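Flagellar brake protein YcgR (Klebsiella pneumoniae, PDB 5KEC) binds cyclic di-GMP and probably activates transcription of type 3 fimbriae genes in biofilm formation. Local coordinates at residues S73-K84 / Y96-V107. Residues are numbered along the deposited sequence; the frame is centred on the assembly and turned at random.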
loop_
_atom_site.group_PDB
_atom_site.type_symbol
_atom_site.label_atom_id
_atom_site.label_comp_id
_atom_site.label_asym_id
_atom_site.label_seq_id
_atom_site.Cartn_x
_atom_site.Cartn_y
_atom_site.Cartn_z
ATOM N N SER B 73 -4.740 -23.108 0.079
ATOM C CA SER B 73 -3.597 -23.406 0.931
ATOM C C SER B 73 -3.278 -22.237 1.858
ATOM O O SER B 73 -2.460 -22.359 2.769
ATOM C CB SER B 73 -2.380 -23.747 0.073
ATOM O OG SER B 73 -2.076 -22.688 -0.823
ATOM N N GLY B 74 -3.940 -21.110 1.622
ATOM C CA GLY B 74 -3.720 -19.903 2.398
ATOM C C GLY B 74 -3.569 -18.716 1.471
ATOM O O GLY B 74 -3.455 -18.885 0.261
ATOM N N LYS B 75 -3.580 -17.512 2.028
ATOM C CA LYS B 75 -3.387 -16.319 1.222
ATOM C C LYS B 75 -1.940 -16.274 0.738
ATOM O O LYS B 75 -1.005 -16.407 1.531
ATOM C CB LYS B 75 -3.704 -15.057 2.030
ATOM C CG LYS B 75 -5.009 -15.107 2.824
ATOM C CD LYS B 75 -6.216 -15.262 1.919
ATOM C CE LYS B 75 -7.508 -15.335 2.723
ATOM N NZ LYS B 75 -8.653 -15.803 1.886
ATOM N N ILE B 76 -1.754 -16.101 -0.565
ATOM C CA ILE B 76 -0.416 -15.940 -1.118
ATOM C C ILE B 76 -0.203 -14.479 -1.469
ATOM O O ILE B 76 -0.783 -13.974 -2.433
ATOM C CB ILE B 76 -0.220 -16.791 -2.387
ATOM C CG1 ILE B 76 -0.705 -18.224 -2.150
ATOM C CG2 ILE B 76 1.236 -16.762 -2.824
ATOM C CD1 ILE B 76 -0.700 -19.080 -3.395
ATOM N N GLU B 77 0.616 -13.789 -0.684
ATOM C CA GLU B 77 0.858 -12.382 -0.958
ATOM C C GLU B 77 2.173 -12.131 -1.693
ATOM O O GLU B 77 3.171 -12.833 -1.498
ATOM C CB GLU B 77 0.760 -11.536 0.314
ATOM C CG GLU B 77 1.866 -11.741 1.322
ATOM C CD GLU B 77 1.654 -10.890 2.560
ATOM O OE1 GLU B 77 0.745 -11.216 3.353
ATOM O OE2 GLU B 77 2.380 -9.888 2.730
ATOM N N PHE B 78 2.152 -11.128 -2.556
ATOM C CA PHE B 78 3.311 -10.793 -3.355
ATOM C C PHE B 78 3.121 -9.412 -3.958
ATOM O O PHE B 78 2.028 -8.850 -3.910
ATOM C CB PHE B 78 3.516 -11.834 -4.459
ATOM C CG PHE B 78 2.359 -11.951 -5.404
ATOM C CD1 PHE B 78 2.369 -11.283 -6.617
ATOM C CD2 PHE B 78 1.252 -12.725 -5.076
ATOM C CE1 PHE B 78 1.300 -11.392 -7.495
ATOM C CE2 PHE B 78 0.182 -12.840 -5.948
ATOM C CZ PHE B 78 0.209 -12.173 -7.159
ATOM N N ASN B 79 4.196 -8.865 -4.511
ATOM C CA ASN B 79 4.134 -7.603 -5.221
ATOM C C ASN B 79 4.567 -7.858 -6.645
ATOM O O ASN B 79 5.347 -8.771 -6.898
ATOM C CB ASN B 79 5.050 -6.571 -4.567
ATOM C CG ASN B 79 4.614 -6.218 -3.160
ATOM O OD1 ASN B 79 3.824 -5.296 -2.956
ATOM N ND2 ASN B 79 5.124 -6.954 -2.178
ATOM N N ALA B 80 4.058 -7.066 -7.578
ATOM C CA ALA B 80 4.432 -7.225 -8.971
ATOM C C ALA B 80 4.237 -5.923 -9.720
ATOM O O ALA B 80 3.291 -5.177 -9.469
ATOM C CB ALA B 80 3.634 -8.355 -9.627
ATOM N N ALA B 81 5.149 -5.651 -10.639
ATOM C CA ALA B 81 5.083 -4.436 -11.430
ATOM C C ALA B 81 4.385 -4.705 -12.757
ATOM O O ALA B 81 4.498 -5.792 -13.327
ATOM C CB ALA B 81 6.486 -3.876 -11.665
ATOM N N LEU B 82 3.667 -3.699 -13.236
ATOM C CA LEU B 82 2.966 -3.771 -14.506
ATOM C C LEU B 82 3.978 -3.627 -15.633
ATOM O O LEU B 82 4.832 -2.741 -15.595
ATOM C CB LEU B 82 1.925 -2.653 -14.565
ATOM C CG LEU B 82 0.873 -2.582 -15.669
ATOM C CD1 LEU B 82 -0.197 -1.586 -15.257
ATOM C CD2 LEU B 82 1.483 -2.190 -17.005
ATOM N N THR B 83 3.889 -4.502 -16.628
ATOM C CA THR B 83 4.811 -4.461 -17.758
ATOM C C THR B 83 4.117 -3.990 -19.035
ATOM O O THR B 83 4.687 -3.225 -19.814
ATOM C CB THR B 83 5.453 -5.837 -18.018
ATOM O OG1 THR B 83 4.443 -6.771 -18.415
ATOM C CG2 THR B 83 6.152 -6.345 -16.765
ATOM N N LYS B 84 2.887 -4.452 -19.243
ATOM C CA LYS B 84 2.132 -4.127 -20.449
ATOM C C LYS B 84 0.680 -3.840 -20.104
ATOM O O LYS B 84 0.180 -4.280 -19.065
ATOM C CB LYS B 84 2.174 -5.293 -21.439
ATOM C CG LYS B 84 3.553 -5.868 -21.690
ATOM C CD LYS B 84 3.460 -7.243 -22.335
ATOM C CE LYS B 84 4.830 -7.889 -22.462
ATOM N NZ LYS B 84 4.728 -9.307 -22.895
ATOM N N TYR B 96 -4.068 -6.233 -18.383
ATOM C CA TYR B 96 -2.815 -5.864 -17.736
ATOM C C TYR B 96 -1.873 -7.056 -17.670
ATOM O O TYR B 96 -2.278 -8.157 -17.295
ATOM C CB TYR B 96 -3.072 -5.384 -16.308
ATOM C CG TYR B 96 -3.790 -4.063 -16.201
ATOM C CD1 TYR B 96 -5.167 -4.010 -16.032
ATOM C CD2 TYR B 96 -3.090 -2.864 -16.255
ATOM C CE1 TYR B 96 -5.823 -2.805 -15.922
ATOM C CE2 TYR B 96 -3.740 -1.651 -16.148
ATOM C CZ TYR B 96 -5.109 -1.631 -15.981
ATOM O OH TYR B 96 -5.763 -0.430 -15.872
ATOM N N ALA B 97 -0.612 -6.833 -18.019
ATOM C CA ALA B 97 0.404 -7.857 -17.839
ATOM C C ALA B 97 1.368 -7.431 -16.738
ATOM O O ALA B 97 1.910 -6.326 -16.765
ATOM C CB ALA B 97 1.147 -8.116 -19.139
ATOM N N PHE B 98 1.561 -8.307 -15.759
ATOM C CA PHE B 98 2.466 -8.048 -14.649
ATOM C C PHE B 98 3.599 -9.062 -14.704
ATOM O O PHE B 98 3.396 -10.200 -15.115
ATOM C CB PHE B 98 1.726 -8.184 -13.310
ATOM C CG PHE B 98 0.711 -7.102 -13.052
ATOM C CD1 PHE B 98 1.069 -5.948 -12.371
ATOM C CD2 PHE B 98 -0.603 -7.251 -13.464
ATOM C CE1 PHE B 98 0.142 -4.955 -12.126
ATOM C CE2 PHE B 98 -1.534 -6.264 -13.228
ATOM C CZ PHE B 98 -1.163 -5.111 -12.555
ATOM N N SER B 99 4.797 -8.654 -14.306
ATOM C CA SER B 99 5.896 -9.603 -14.202
ATOM C C SER B 99 5.588 -10.583 -13.084
ATOM O O SER B 99 5.042 -10.196 -12.055
ATOM C CB SER B 99 7.216 -8.887 -13.912
ATOM O OG SER B 99 7.775 -8.349 -15.097
ATOM N N LEU B 100 5.925 -11.851 -13.283
ATOM C CA LEU B 100 5.745 -12.824 -12.219
ATOM C C LEU B 100 6.554 -12.374 -11.019
ATOM O O LEU B 100 7.666 -11.871 -11.170
ATOM C CB LEU B 100 6.175 -14.222 -12.665
ATOM C CG LEU B 100 5.155 -15.030 -13.475
ATOM C CD1 LEU B 100 5.780 -16.323 -13.972
ATOM C CD2 LEU B 100 3.899 -15.321 -12.650
ATOM N N PRO B 101 5.990 -12.535 -9.821
ATOM C CA PRO B 101 6.715 -12.160 -8.607
ATOM C C PRO B 101 7.922 -13.068 -8.445
ATOM O O PRO B 101 7.910 -14.203 -8.926
ATOM C CB PRO B 101 5.696 -12.433 -7.498
ATOM C CG PRO B 101 4.815 -13.506 -8.063
ATOM C CD PRO B 101 4.702 -13.187 -9.522
ATOM N N GLU B 102 8.952 -12.570 -7.776
ATOM C CA GLU B 102 10.168 -13.340 -7.576
ATOM C C GLU B 102 10.171 -13.860 -6.153
ATOM O O GLU B 102 11.042 -14.624 -5.755
ATOM C CB GLU B 102 11.396 -12.471 -7.846
ATOM C CG GLU B 102 11.510 -12.017 -9.292
ATOM C CD GLU B 102 12.503 -10.885 -9.477
ATOM O OE1 GLU B 102 12.524 -9.967 -8.630
ATOM O OE2 GLU B 102 13.264 -10.917 -10.468
ATOM N N CYS B 103 9.177 -13.435 -5.387
ATOM C CA CYS B 103 9.002 -13.924 -4.031
ATOM C C CYS B 103 7.522 -14.004 -3.673
ATOM O O CYS B 103 6.753 -13.083 -3.947
ATOM C CB CYS B 103 9.742 -13.032 -3.035
ATOM S SG CYS B 103 10.080 -13.835 -1.452
ATOM N N LEU B 104 7.132 -15.122 -3.073
ATOM C CA LEU B 104 5.777 -15.310 -2.591
ATOM C C LEU B 104 5.837 -15.593 -1.107
ATOM O O LEU B 104 6.742 -16.284 -0.636
ATOM C CB LEU B 104 5.108 -16.500 -3.284
ATOM C CG LEU B 104 4.872 -16.431 -4.790
ATOM C CD1 LEU B 104 4.310 -17.749 -5.287
ATOM C CD2 LEU B 104 3.933 -15.287 -5.115
ATOM N N GLN B 105 4.871 -15.058 -0.371
ATOM C CA GLN B 105 4.729 -15.401 1.034
ATOM C C GLN B 105 3.319 -15.902 1.329
ATOM O O GLN B 105 2.337 -15.187 1.143
ATOM C CB GLN B 105 5.085 -14.216 1.928
ATOM C CG GLN B 105 4.871 -14.489 3.403
ATOM C CD GLN B 105 5.516 -13.440 4.281
ATOM O OE1 GLN B 105 6.658 -13.045 4.052
ATOM N NE2 GLN B 105 4.786 -12.977 5.288
ATOM N N VAL B 106 3.228 -17.149 1.775
ATOM C CA VAL B 106 1.950 -17.727 2.134
ATOM C C VAL B 106 1.607 -17.327 3.557
ATOM O O VAL B 106 2.288 -17.716 4.506
ATOM C CB VAL B 106 1.970 -19.256 2.022
ATOM C CG1 VAL B 106 0.601 -19.827 2.366
ATOM C CG2 VAL B 106 2.387 -19.673 0.625
ATOM N N VAL B 107 0.556 -16.530 3.693
ATOM C CA VAL B 107 0.093 -16.085 4.995
ATOM C C VAL B 107 -1.325 -16.584 5.229
ATOM O O VAL B 107 -2.088 -16.794 4.286
ATOM C CB VAL B 107 0.117 -14.554 5.103
ATOM C CG1 VAL B 107 1.547 -14.051 5.157
ATOM C CG2 VAL B 107 -0.629 -13.931 3.928
HETATM O O HOH W 1 6.709 -10.387 -4.176
HETATM O O HOH W 2 8.464 -9.960 -6.232
#
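The carbonyl O of Ala97 is gripped by two backbone N-H groups, those of Thr83 and Lys84. This is a classic beta bulge in the antiparallel sheet of the YcgR-like domain. The Thr83 N to Ala97 O bond is short at 2.7 Å and nearly straight (172°). The one from Lys84 N to Ala97 O is longer, 3.3 Å. Lys84 O takes the N-H of Ala97 in return. Beyond the bulge, Ala81 O accepts from Ser99 N.

Strand 74-84 then pairs with a second strand, 104-107, after residues 100-103 loop out. There Glu77 and Gln105 exchange backbone bonds, and Val107 N donates to Lys75 O at 2.7 Å. In the gap, water 1 takes the N-H of Asn79 and donates to Cys103 O, bridging the parted backbones.

Apolar side chains pack where the backbones part. Phe78 CG sits between its own backbone N and carbonyl carbon (chi1 60°), which brings the ring to Pro101 and Leu104. Its CD1 meets Pro101 CG at 3.6 Å, while Leu104 CD2 lies 3.5 Å from Phe78 CB. Helix 13-25 packs on this group, with Phe20 edge-to-face to Phe78. Further along, Leu82 CB meets Phe98 CE1. Leu82 CD1 reaches the edge of the Tyr96 ring, 3.3 Å from Tyr96 CD2.

On the face of Lys75 and Glu77, the Glu77 carboxylate forms a salt bridge with Arg111, and Lys75 NZ is hydrogen-bonded to His70 ND1. Both partners bind cyclic di-GMP in the liganded protein. Glu77 crosses Val107 at about a right angle, and its OE1 sits 3.1 Å from Val107 CG2.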